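Aspartate--tRNA(Asp/Asn) ligase (Sulfolobus tokodaii, PDB 1WYD) probably attaches L-aspartate to both tRNA(Asp) and tRNA(Asn), first activating it with ATP to Asp-AMP and then passing it to the acceptor end of the tRNA. Local coordinates at residues Y2-I7 / V19-G23; G23-L28 / L63-I69; D315-V320 / S343-K349. All coordinates share one frame; numbering follows the deposited sequence.

Contact 1 (Y2-I7 / V19-G23); sequences YRSHFI and VIWAG
Ile7 lies across one face of the Trp21 indole, its CG1 3.6 Å from the centroid of the six-membered ring, a CH-pi contact only 14° off the ring normal. With CG1 turned beside its backbone N (chi1 -74°), the isoleucine crosses the ring at about a right angle. This is the densely packed part, although Trp21 NE1 is buried there without a polar partner. Replacing Trp21 by an alanine is likely to strip Ile7 CG1 and His5 O of the ring they rest against and to open a gap beneath the N-terminal loop. Elsewhere the contact is polar and more open, and Ser4 is exposed to solvent. Ile20 O takes two backbone N-H groups, Ser4 N at 2.9 Å and His5 N at 3.2 Å, from opposite faces of its carbonyl plane. Ser4 returns a bond: its OG accepts a nearly straight one (174°) from Ile20 N and is hydrogen-bonded to His5 ND1. Arg3 NH2 donates to Ala22 O at 3.0 Å from above the carbonyl plane, while its NH1 forms a salt bridge with Glu200 of the second subunit. A water accepts from Arg3 NE and Ala22 N. The irregular 2-7 loop thus runs along strand 18-31 of the OB-fold domain; Trp21 reaches strands 34-41, 68-77 and 85-89, and Phe232 of the second subunit packs on Tyr2 and Ala22.

Contact 2 (G23-L28 / L63-I69); sequences GWVHLL and LTQESVI
Trp24 meets Glu66 edge-on: the carbonyl Glu66 O lies near the indole plane, 3.2 Å from Trp24 CD1. The Glu66 carboxylate plane is tilted just 10° from the ring, with OE2 3.7 Å from the same CD1. Val68 lies alongside the indole, pointing the same way, and its CG2 comes obliquely to within 3.3 Å of Trp24 NE1. The NE1 proton goes to Gly390 O of the second subunit. Glu66 is held in place by charge, with OE1 bridged to Arg40 and OE2 to Arg126, and a water lies within hydrogen-bonding distance of both OE1 and His26 O. A bend at chi2 (-42°) brings the carboxylate back toward the strand although its CB points away.

The backbones illustrate how a strand can be gripped by another strand and then by a turn. Gly23 and Ile69 form an antiparallel hydrogen-bonded pair, followed by the non-hydrogen-bonded pair Trp24 and Val68. Beyond it, Val25 N donates to Ser67 O, and Val25 O receives Glu66 N at 2.8 Å, almost straight (179°). Glu66 and Ser67 belong to the type II beta turn from Thr64 to Ser67. Val25 CB sits 3.5 Å from Thr64 O, and its CG2 reaches Ile69 CG2 at 4.1 Å. The contact joins strand 18-31 to the start of strand 68-77, with strand 34-41 bonded along the other edge of 18-31, where His26 and Leu27 facing Ile38 make a classic beta bulge.

Contact 3 (D315-V320 / S343-K349); sequences DLYFIV and SFDLIYK
Tyr317 reaches over Ile347 to Lys349, just past the C-terminal end of the neighbouring strand. Its CG occupies the position between backbone N and carbonyl carbon (chi1 57°), which swings the ring across the neighbouring strand from CB onward. CD2 comes 4.0 Å from Ile347 O, CE1 and CE2 both approach Ile347 CB, and CZ is 3.7 Å from that same CB. Ile347 CB lies over one ring face, 21° off the normal, as a CH-pi contact. At the tip, OH touches Ile347 CG2 and donates to Lys349 O at 3.1 Å, beyond the end of the strand. Leu308 and Leu312 of helix 302-312 also pack on this ring.

On the sheet face carrying Leu316, Phe318 and Val320, Leu346 CD1 covers one face of the Phe318 ring, 3.9 Å from its centroid. Phe344 lies beside Phe318 with its ring plane steeply inclined (85°), the two CD2 atoms 3.5 Å apart; Met239 of helix 235-256 packs on both. Lys349 runs extended alongside Asp315, but the salt bridge from NZ to Asp315 OD1 is long, 3.7 Å.

Paired backbone bonds join Tyr317 to Ile347 and Ile319 to Asp345. Asp345, on the face with Tyr317 and Ile347, is salt-bridged to Arg327 and lies close to Glu352 and Ser355, both predicted magnesium ligands. The two strands are neighbours in the largely antiparallel sheet of the class II synthetase catalytic domain, and Asp345 brings the face it shares with Tyr317 and Ile347 beside the probable metal and ATP site.

In the fold
Along the chain the contacts come in series, the second starting at the Gly23 on which the first ends. Contacts 1 and 2 share this glycine and strand 18-31, their centres 14 Å apart, and touch where Ala22 CB packs on Ile69 O. Both belong to the OB-fold nucleic-acid-binding domain, and both meet the second subunit, so this domain takes part in the homodimer. Contact 3 lies in the class II synthetase domain, with its centre about 46 Å from the centre of each of the others, on the opposite side of the chain's centre, and no other chain touches its segments. The chain thereby illustrates a modular synthetase, with its nucleic-acid-binding and catalytic sheets in distinct domains.

Contact 1 (Y2-I7 / V19-G23)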
loop_
_atom_site.group_PDB
_atom_site.type_symbol
_atom_site.label_atom_id
_atom_site.label_comp_id
_atom_site.label_asym_id
_atom_site.label_seq_id
_atom_site.Cartn_x
_atom_site.Cartn_y
_atom_site.Cartn_z
ATOM N N TYR B 2 5.671 -28.579 -3.099
ATOM C CA TYR B 2 4.883 -29.576 -3.827
ATOM C C TYR B 2 5.454 -29.857 -5.208
ATOM O O TYR B 2 4.892 -30.617 -5.995
ATOM C CB TYR B 2 3.391 -29.167 -3.927
ATOM C CG TYR B 2 2.585 -29.334 -2.658
ATOM C CD1 TYR B 2 1.817 -30.472 -2.440
ATOM C CD2 TYR B 2 2.589 -28.346 -1.674
ATOM C CE1 TYR B 2 1.048 -30.614 -1.271
ATOM C CE2 TYR B 2 1.841 -28.476 -0.510
ATOM C CZ TYR B 2 1.065 -29.606 -0.312
ATOM O OH TYR B 2 0.328 -29.732 0.854
ATOM N N ARG B 3 6.574 -29.225 -5.490
ATOM C CA ARG B 3 7.196 -29.295 -6.789
ATOM C C ARG B 3 8.681 -29.136 -6.587
ATOM O O ARG B 3 9.098 -28.679 -5.535
ATOM C CB ARG B 3 6.705 -28.153 -7.670
ATOM C CG ARG B 3 6.573 -26.842 -6.939
ATOM C CD ARG B 3 6.520 -25.709 -7.841
ATOM N NE ARG B 3 5.204 -25.540 -8.474
ATOM C CZ ARG B 3 4.321 -24.602 -8.132
ATOM N NH1 ARG B 3 4.578 -23.779 -7.119
ATOM N NH2 ARG B 3 3.195 -24.476 -8.798
ATOM N N SER B 4 9.459 -29.494 -7.611
ATOM C CA SER B 4 10.872 -29.144 -7.683
ATOM C C SER B 4 11.044 -27.947 -8.609
ATOM O O SER B 4 11.868 -27.075 -8.337
ATOM C CB SER B 4 11.724 -30.331 -8.168
ATOM O OG SER B 4 11.589 -30.520 -9.577
ATOM N N HIS B 5 10.289 -27.901 -9.706
ATOM C CA HIS B 5 10.421 -26.784 -10.653
ATOM C C HIS B 5 9.077 -26.178 -11.051
ATOM O O HIS B 5 8.053 -26.870 -11.133
ATOM C CB HIS B 5 11.224 -27.177 -11.926
ATOM C CG HIS B 5 12.630 -27.647 -11.654
ATOM N ND1 HIS B 5 12.913 -28.848 -11.036
ATOM C CD2 HIS B 5 13.830 -27.069 -11.908
ATOM C CE1 HIS B 5 14.219 -28.985 -10.913
ATOM N NE2 HIS B 5 14.798 -27.919 -11.437
ATOM N N PHE B 6 9.089 -24.877 -11.286
ATOM C CA PHE B 6 8.023 -24.216 -12.006
ATOM C C PHE B 6 8.153 -24.567 -13.473
ATOM O O PHE B 6 9.265 -24.770 -13.968
ATOM C CB PHE B 6 8.154 -22.716 -11.851
ATOM C CG PHE B 6 7.674 -22.207 -10.529
ATOM C CD1 PHE B 6 8.586 -21.968 -9.490
ATOM C CD2 PHE B 6 6.317 -21.954 -10.317
ATOM C CE1 PHE B 6 8.149 -21.479 -8.245
ATOM C CE2 PHE B 6 5.862 -21.471 -9.068
ATOM C CZ PHE B 6 6.793 -21.229 -8.035
ATOM N N ILE B 7 7.031 -24.616 -14.181
ATOM C CA ILE B 7 7.032 -25.089 -15.559
ATOM C C ILE B 7 8.106 -24.375 -16.376
ATOM O O ILE B 7 8.909 -25.016 -17.049
ATOM C CB ILE B 7 5.632 -24.932 -16.190
ATOM C CG1 ILE B 7 4.677 -25.998 -15.624
ATOM C CG2 ILE B 7 5.696 -24.957 -17.726
ATOM C CD1 ILE B 7 3.229 -25.535 -15.532
ATOM N N VAL B 19 11.637 -34.319 -12.963
ATOM C CA VAL B 19 11.155 -33.037 -12.468
ATOM C C VAL B 19 9.812 -33.257 -11.777
ATOM O O VAL B 19 9.082 -34.209 -12.094
ATOM C CB VAL B 19 11.057 -32.015 -13.626
ATOM C CG1 VAL B 19 10.120 -30.874 -13.290
ATOM C CG2 VAL B 19 12.444 -31.461 -13.976
ATOM N N ILE B 20 9.501 -32.408 -10.801
ATOM C CA ILE B 20 8.165 -32.406 -10.218
ATOM C C ILE B 20 7.490 -31.073 -10.482
ATOM O O ILE B 20 7.960 -30.030 -10.027
ATOM C CB ILE B 20 8.194 -32.719 -8.730
ATOM C CG1 ILE B 20 9.116 -33.922 -8.464
ATOM C CG2 ILE B 20 6.752 -32.928 -8.214
ATOM C CD1 ILE B 20 8.933 -34.577 -7.102
ATOM N N TRP B 21 6.409 -31.123 -11.258
ATOM C CA TRP B 21 5.545 -29.973 -11.480
ATOM C C TRP B 21 4.358 -30.030 -10.542
ATOM O O TRP B 21 3.923 -31.138 -10.152
ATOM C CB TRP B 21 5.037 -29.950 -12.909
ATOM C CG TRP B 21 6.015 -29.396 -13.868
ATOM C CD1 TRP B 21 7.200 -28.814 -13.575
ATOM C CD2 TRP B 21 5.896 -29.367 -15.298
ATOM N NE1 TRP B 21 7.829 -28.409 -14.725
ATOM C CE2 TRP B 21 7.058 -28.753 -15.801
ATOM C CE3 TRP B 21 4.922 -29.810 -16.210
ATOM C CZ2 TRP B 21 7.282 -28.568 -17.161
ATOM C CZ3 TRP B 21 5.137 -29.625 -17.555
ATOM C CH2 TRP B 21 6.308 -29.007 -18.027
ATOM N N ALA B 22 3.841 -28.852 -10.167
ATOM C CA ALA B 22 2.523 -28.779 -9.508
ATOM C C ALA B 22 1.659 -27.684 -10.124
ATOM O O ALA B 22 2.172 -26.665 -10.623
ATOM C CB ALA B 22 2.647 -28.590 -7.995
ATOM N N GLY B 23 0.351 -27.896 -10.106
ATOM C CA GLY B 23 -0.527 -26.883 -10.637
ATOM C C GLY B 23 -1.899 -27.356 -11.019
ATOM O O GLY B 23 -2.390 -28.344 -10.496
HETATM O O HOH W 1 5.139 -26.288 -11.560
#

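Contact 2 (G23-L28 / L63-I69)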
loop_
_atom_site.group_PDB
_atom_site.type_symbol
_atom_site.label_atom_id
_atom_site.label_comp_id
_atom_site.label_asym_id
_atom_site.label_seq_id
_atom_site.Cartn_x
_atom_site.Cartn_y
_atom_site.Cartn_z
ATOM N N GLY B 23 0.351 -27.896 -10.106
ATOM C CA GLY B 23 -0.527 -26.883 -10.637
ATOM C C GLY B 23 -1.899 -27.356 -11.019
ATOM O O GLY B 23 -2.390 -28.344 -10.496
ATOM N N TRP B 24 -2.497 -26.618 -11.949
ATOM C CA TRP B 24 -3.872 -26.790 -12.375
ATOM C C TRP B 24 -3.970 -27.485 -13.728
ATOM O O TRP B 24 -3.244 -27.176 -14.677
ATOM C CB TRP B 24 -4.564 -25.420 -12.442
ATOM C CG TRP B 24 -4.890 -24.823 -11.107
ATOM C CD1 TRP B 24 -6.032 -25.034 -10.359
ATOM C CD2 TRP B 24 -4.066 -23.957 -10.332
ATOM N NE1 TRP B 24 -5.964 -24.333 -9.175
ATOM C CE2 TRP B 24 -4.771 -23.669 -9.121
ATOM C CE3 TRP B 24 -2.813 -23.364 -10.534
ATOM C CZ2 TRP B 24 -4.272 -22.806 -8.149
ATOM C CZ3 TRP B 24 -2.305 -22.515 -9.542
ATOM C CH2 TRP B 24 -3.035 -22.242 -8.375
ATOM N N VAL B 25 -4.881 -28.440 -13.795
ATOM C CA VAL B 25 -5.323 -29.032 -15.040
ATOM C C VAL B 25 -6.003 -27.976 -15.908
ATOM O O VAL B 25 -7.191 -27.684 -15.744
ATOM C CB VAL B 25 -6.276 -30.194 -14.762
ATOM C CG1 VAL B 25 -6.859 -30.765 -16.074
ATOM C CG2 VAL B 25 -5.542 -31.299 -13.929
ATOM N N HIS B 26 -5.233 -27.427 -16.853
ATOM C CA HIS B 26 -5.732 -26.455 -17.828
ATOM C C HIS B 26 -6.569 -27.059 -18.976
ATOM O O HIS B 26 -7.625 -26.518 -19.340
ATOM C CB HIS B 26 -4.539 -25.699 -18.421
ATOM C CG HIS B 26 -4.918 -24.447 -19.130
ATOM N ND1 HIS B 26 -5.123 -23.256 -18.468
ATOM C CD2 HIS B 26 -5.138 -24.197 -20.441
ATOM C CE1 HIS B 26 -5.455 -22.328 -19.347
ATOM N NE2 HIS B 26 -5.482 -22.874 -20.544
ATOM N N LEU B 27 -6.060 -28.132 -19.588
ATOM C CA LEU B 27 -6.745 -28.838 -20.670
ATOM C C LEU B 27 -6.396 -30.296 -20.610
ATOM O O LEU B 27 -5.360 -30.672 -20.068
ATOM C CB LEU B 27 -6.329 -28.351 -22.063
ATOM C CG LEU B 27 -6.980 -27.115 -22.642
ATOM C CD1 LEU B 27 -5.910 -26.407 -23.512
ATOM C CD2 LEU B 27 -8.247 -27.453 -23.428
ATOM N N LEU B 28 -7.248 -31.100 -21.231
ATOM C CA LEU B 28 -7.165 -32.540 -21.177
ATOM C C LEU B 28 -7.587 -33.027 -22.572
ATOM O O LEU B 28 -8.736 -32.827 -22.983
ATOM C CB LEU B 28 -8.134 -33.044 -20.092
ATOM C CG LEU B 28 -7.728 -33.838 -18.836
ATOM C CD1 LEU B 28 -6.260 -33.678 -18.376
ATOM C CD2 LEU B 28 -8.719 -33.557 -17.664
ATOM N N LEU B 63 -9.237 -37.115 -13.801
ATOM C CA LEU B 63 -8.903 -35.699 -13.728
ATOM C C LEU B 63 -9.866 -34.802 -14.504
ATOM O O LEU B 63 -10.400 -35.175 -15.554
ATOM C CB LEU B 63 -7.478 -35.487 -14.262
ATOM C CG LEU B 63 -6.298 -36.044 -13.476
ATOM C CD1 LEU B 63 -4.988 -35.604 -14.137
ATOM C CD2 LEU B 63 -6.331 -35.609 -12.009
ATOM N N THR B 64 -10.061 -33.592 -14.001
ATOM C CA THR B 64 -11.029 -32.669 -14.565
ATOM C C THR B 64 -10.374 -31.341 -14.573
ATOM O O THR B 64 -9.457 -31.118 -13.785
ATOM C CB THR B 64 -12.261 -32.593 -13.661
ATOM O OG1 THR B 64 -11.859 -32.135 -12.349
ATOM C CG2 THR B 64 -12.789 -34.004 -13.427
ATOM N N GLN B 65 -10.855 -30.438 -15.421
ATOM C CA GLN B 65 -10.242 -29.122 -15.538
ATOM C C GLN B 65 -10.373 -28.372 -14.215
ATOM O O GLN B 65 -11.406 -28.473 -13.513
ATOM C CB GLN B 65 -10.856 -28.336 -16.693
ATOM C CG GLN B 65 -10.680 -29.010 -18.038
ATOM C CD GLN B 65 -11.278 -28.159 -19.155
ATOM O OE1 GLN B 65 -10.673 -27.176 -19.590
ATOM N NE2 GLN B 65 -12.461 -28.515 -19.602
ATOM N N GLU B 66 -9.299 -27.662 -13.882
ATOM C CA GLU B 66 -9.110 -26.863 -12.653
ATOM C C GLU B 66 -8.807 -27.643 -11.371
ATOM O O GLU B 66 -8.579 -27.036 -10.329
ATOM C CB GLU B 66 -10.203 -25.791 -12.440
ATOM C CG GLU B 66 -10.202 -24.618 -13.434
ATOM C CD GLU B 66 -8.822 -24.047 -13.785
ATOM O OE1 GLU B 66 -8.416 -24.221 -14.951
ATOM O OE2 GLU B 66 -8.145 -23.419 -12.927
ATOM N N SER B 67 -8.779 -28.967 -11.432
ATOM C CA SER B 67 -8.182 -29.749 -10.347
ATOM C C SER B 67 -6.710 -29.425 -10.164
ATOM O O SER B 67 -5.977 -29.082 -11.125
ATOM C CB SER B 67 -8.303 -31.229 -10.621
ATOM O OG SER B 67 -9.651 -31.562 -10.853
ATOM N N VAL B 68 -6.270 -29.530 -8.925
ATOM C CA VAL B 68 -4.904 -29.200 -8.593
ATOM C C VAL B 68 -4.130 -30.497 -8.472
ATOM O O VAL B 68 -4.515 -31.388 -7.698
ATOM C CB VAL B 68 -4.850 -28.399 -7.279
ATOM C CG1 VAL B 68 -3.441 -28.190 -6.838
ATOM C CG2 VAL B 68 -5.634 -27.073 -7.415
ATOM N N ILE B 69 -3.051 -30.617 -9.254
ATOM C CA ILE B 69 -2.269 -31.835 -9.216
ATOM C C ILE B 69 -0.778 -31.612 -8.985
ATOM O O ILE B 69 -0.244 -30.519 -9.202
ATOM C CB ILE B 69 -2.515 -32.775 -10.490
ATOM C CG1 ILE B 69 -1.909 -32.206 -11.789
ATOM C CG2 ILE B 69 -3.947 -33.116 -10.664
ATOM C CD1 ILE B 69 -1.996 -33.172 -12.959
HETATM O O HOH W 2 -9.415 -25.346 -17.262
#

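Contact 3 (D315-V320 / S343-K349)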
loop_
_atom_site.group_PDB
_atom_site.type_symbol
_atom_site.label_atom_id
_atom_site.label_comp_id
_atom_site.label_asym_id
_atom_site.label_seq_id
_atom_site.Cartn_x
_atom_site.Cartn_y
_atom_site.Cartn_z
ATOM N N ASP B 315 -1.462 11.034 -27.586
ATOM C CA ASP B 315 -2.283 10.230 -26.678
ATOM C C ASP B 315 -2.080 10.649 -25.226
ATOM O O ASP B 315 -2.904 10.371 -24.368
ATOM C CB ASP B 315 -1.929 8.744 -26.821
ATOM C CG ASP B 315 -2.501 8.122 -28.090
ATOM O OD1 ASP B 315 -2.201 6.931 -28.343
ATOM O OD2 ASP B 315 -3.259 8.741 -28.888
ATOM N N LEU B 316 -0.973 11.325 -24.958
ATOM C CA LEU B 316 -0.558 11.580 -23.599
ATOM C C LEU B 316 -0.181 13.039 -23.441
ATOM O O LEU B 316 0.871 13.482 -23.935
ATOM C CB LEU B 316 0.597 10.639 -23.244
ATOM C CG LEU B 316 0.937 10.412 -21.788
ATOM C CD1 LEU B 316 -0.151 9.607 -21.087
ATOM C CD2 LEU B 316 2.297 9.741 -21.701
ATOM N N TYR B 317 -1.069 13.788 -22.797
ATOM C CA TYR B 317 -0.891 15.200 -22.626
ATOM C C TYR B 317 -1.445 15.676 -21.270
ATOM O O TYR B 317 -2.391 15.082 -20.716
ATOM C CB TYR B 317 -1.571 15.918 -23.799
ATOM C CG TYR B 317 -3.034 15.602 -23.963
ATOM C CD1 TYR B 317 -4.000 16.497 -23.549
ATOM C CD2 TYR B 317 -3.450 14.408 -24.525
ATOM C CE1 TYR B 317 -5.361 16.214 -23.675
ATOM C CE2 TYR B 317 -4.790 14.109 -24.664
ATOM C CZ TYR B 317 -5.759 15.022 -24.235
ATOM O OH TYR B 317 -7.118 14.731 -24.364
ATOM N N PHE B 318 -0.852 16.734 -20.729
ATOM C CA PHE B 318 -1.400 17.423 -19.559
ATOM C C PHE B 318 -2.364 18.526 -19.998
ATOM O O PHE B 318 -2.077 19.258 -20.938
ATOM C CB PHE B 318 -0.277 18.152 -18.804
ATOM C CG PHE B 318 0.693 17.261 -18.071
ATOM C CD1 PHE B 318 1.996 17.142 -18.503
ATOM C CD2 PHE B 318 0.324 16.630 -16.870
ATOM C CE1 PHE B 318 2.915 16.357 -17.796
ATOM C CE2 PHE B 318 1.235 15.844 -16.151
ATOM C CZ PHE B 318 2.522 15.707 -16.617
ATOM N N ILE B 319 -3.497 18.669 -19.310
ATOM C CA ILE B 319 -4.240 19.918 -19.361
ATOM C C ILE B 319 -3.985 20.756 -18.094
ATOM O O ILE B 319 -4.561 20.493 -17.018
ATOM C CB ILE B 319 -5.727 19.722 -19.567
ATOM C CG1 ILE B 319 -6.009 18.906 -20.821
ATOM C CG2 ILE B 319 -6.378 21.090 -19.711
ATOM C CD1 ILE B 319 -7.512 18.781 -21.095
ATOM N N VAL B 320 -3.161 21.790 -18.269
ATOM C CA VAL B 320 -2.683 22.674 -17.203
ATOM C C VAL B 320 -3.457 23.998 -17.069
ATOM O O VAL B 320 -4.233 24.389 -17.946
ATOM C CB VAL B 320 -1.160 22.969 -17.374
ATOM C CG1 VAL B 320 -0.372 21.683 -17.486
ATOM C CG2 VAL B 320 -0.915 23.837 -18.560
ATOM N N SER B 343 -2.861 24.262 -11.677
ATOM C CA SER B 343 -3.323 22.888 -11.633
ATOM C C SER B 343 -3.089 22.197 -12.934
ATOM O O SER B 343 -2.829 22.842 -13.938
ATOM C CB SER B 343 -4.808 22.861 -11.352
ATOM O OG SER B 343 -5.482 23.698 -12.278
ATOM N N PHE B 344 -3.178 20.863 -12.904
ATOM C CA PHE B 344 -3.083 20.049 -14.112
ATOM C C PHE B 344 -3.935 18.801 -14.028
ATOM O O PHE B 344 -4.123 18.251 -12.961
ATOM C CB PHE B 344 -1.631 19.675 -14.393
ATOM C CG PHE B 344 -1.050 18.653 -13.445
ATOM C CD1 PHE B 344 -0.492 19.044 -12.239
ATOM C CD2 PHE B 344 -1.045 17.305 -13.776
ATOM C CE1 PHE B 344 0.046 18.118 -11.357
ATOM C CE2 PHE B 344 -0.501 16.363 -12.909
ATOM C CZ PHE B 344 0.048 16.778 -11.689
ATOM N N ASP B 345 -4.446 18.357 -15.166
ATOM C CA ASP B 345 -4.862 16.964 -15.328
ATOM C C ASP B 345 -3.896 16.290 -16.290
ATOM O O ASP B 345 -3.427 16.930 -17.234
ATOM C CB ASP B 345 -6.283 16.874 -15.877
ATOM C CG ASP B 345 -7.311 17.444 -14.914
ATOM O OD1 ASP B 345 -6.911 18.008 -13.890
ATOM O OD2 ASP B 345 -8.533 17.418 -15.104
ATOM N N LEU B 346 -3.574 15.018 -16.042
ATOM C CA LEU B 346 -2.919 14.219 -17.070
ATOM C C LEU B 346 -3.933 13.316 -17.736
ATOM O O LEU B 346 -4.543 12.463 -17.074
ATOM C CB LEU B 346 -1.748 13.382 -16.536
ATOM C CG LEU B 346 -1.016 12.534 -17.602
ATOM C CD1 LEU B 346 -0.324 13.411 -18.719
ATOM C CD2 LEU B 346 -0.019 11.602 -16.998
ATOM N N ILE B 347 -4.095 13.514 -19.047
ATOM C CA ILE B 347 -4.963 12.691 -19.887
ATOM C C ILE B 347 -4.189 11.683 -20.712
ATOM O O ILE B 347 -3.175 12.032 -21.373
ATOM C CB ILE B 347 -5.778 13.570 -20.854
ATOM C CG1 ILE B 347 -6.313 14.827 -20.155
ATOM C CG2 ILE B 347 -6.875 12.742 -21.559
ATOM C CD1 ILE B 347 -7.458 14.560 -19.165
ATOM N N TYR B 348 -4.684 10.449 -20.706
ATOM C CA TYR B 348 -4.321 9.450 -21.709
ATOM C C TYR B 348 -5.466 9.176 -22.673
ATOM O O TYR B 348 -6.475 8.578 -22.285
ATOM C CB TYR B 348 -3.900 8.138 -21.050
ATOM C CG TYR B 348 -3.714 7.018 -22.043
ATOM C CD1 TYR B 348 -4.626 5.974 -22.130
ATOM C CD2 TYR B 348 -2.621 7.008 -22.904
ATOM C CE1 TYR B 348 -4.448 4.939 -23.042
ATOM C CE2 TYR B 348 -2.447 5.981 -23.811
ATOM C CZ TYR B 348 -3.359 4.946 -23.865
ATOM O OH TYR B 348 -3.172 3.920 -24.781
ATOM N N LYS B 349 -5.274 9.571 -23.931
ATOM C CA LYS B 349 -6.332 9.656 -24.968
ATOM C C LYS B 349 -7.567 10.461 -24.548
ATOM O O LYS B 349 -7.605 11.666 -24.707
ATOM C CB LYS B 349 -6.702 8.270 -25.522
ATOM C CG LYS B 349 -5.509 7.562 -26.158
ATOM C CD LYS B 349 -5.892 6.351 -26.990
ATOM C CE LYS B 349 -4.609 5.601 -27.334
ATOM N NZ LYS B 349 -4.789 4.295 -28.034
#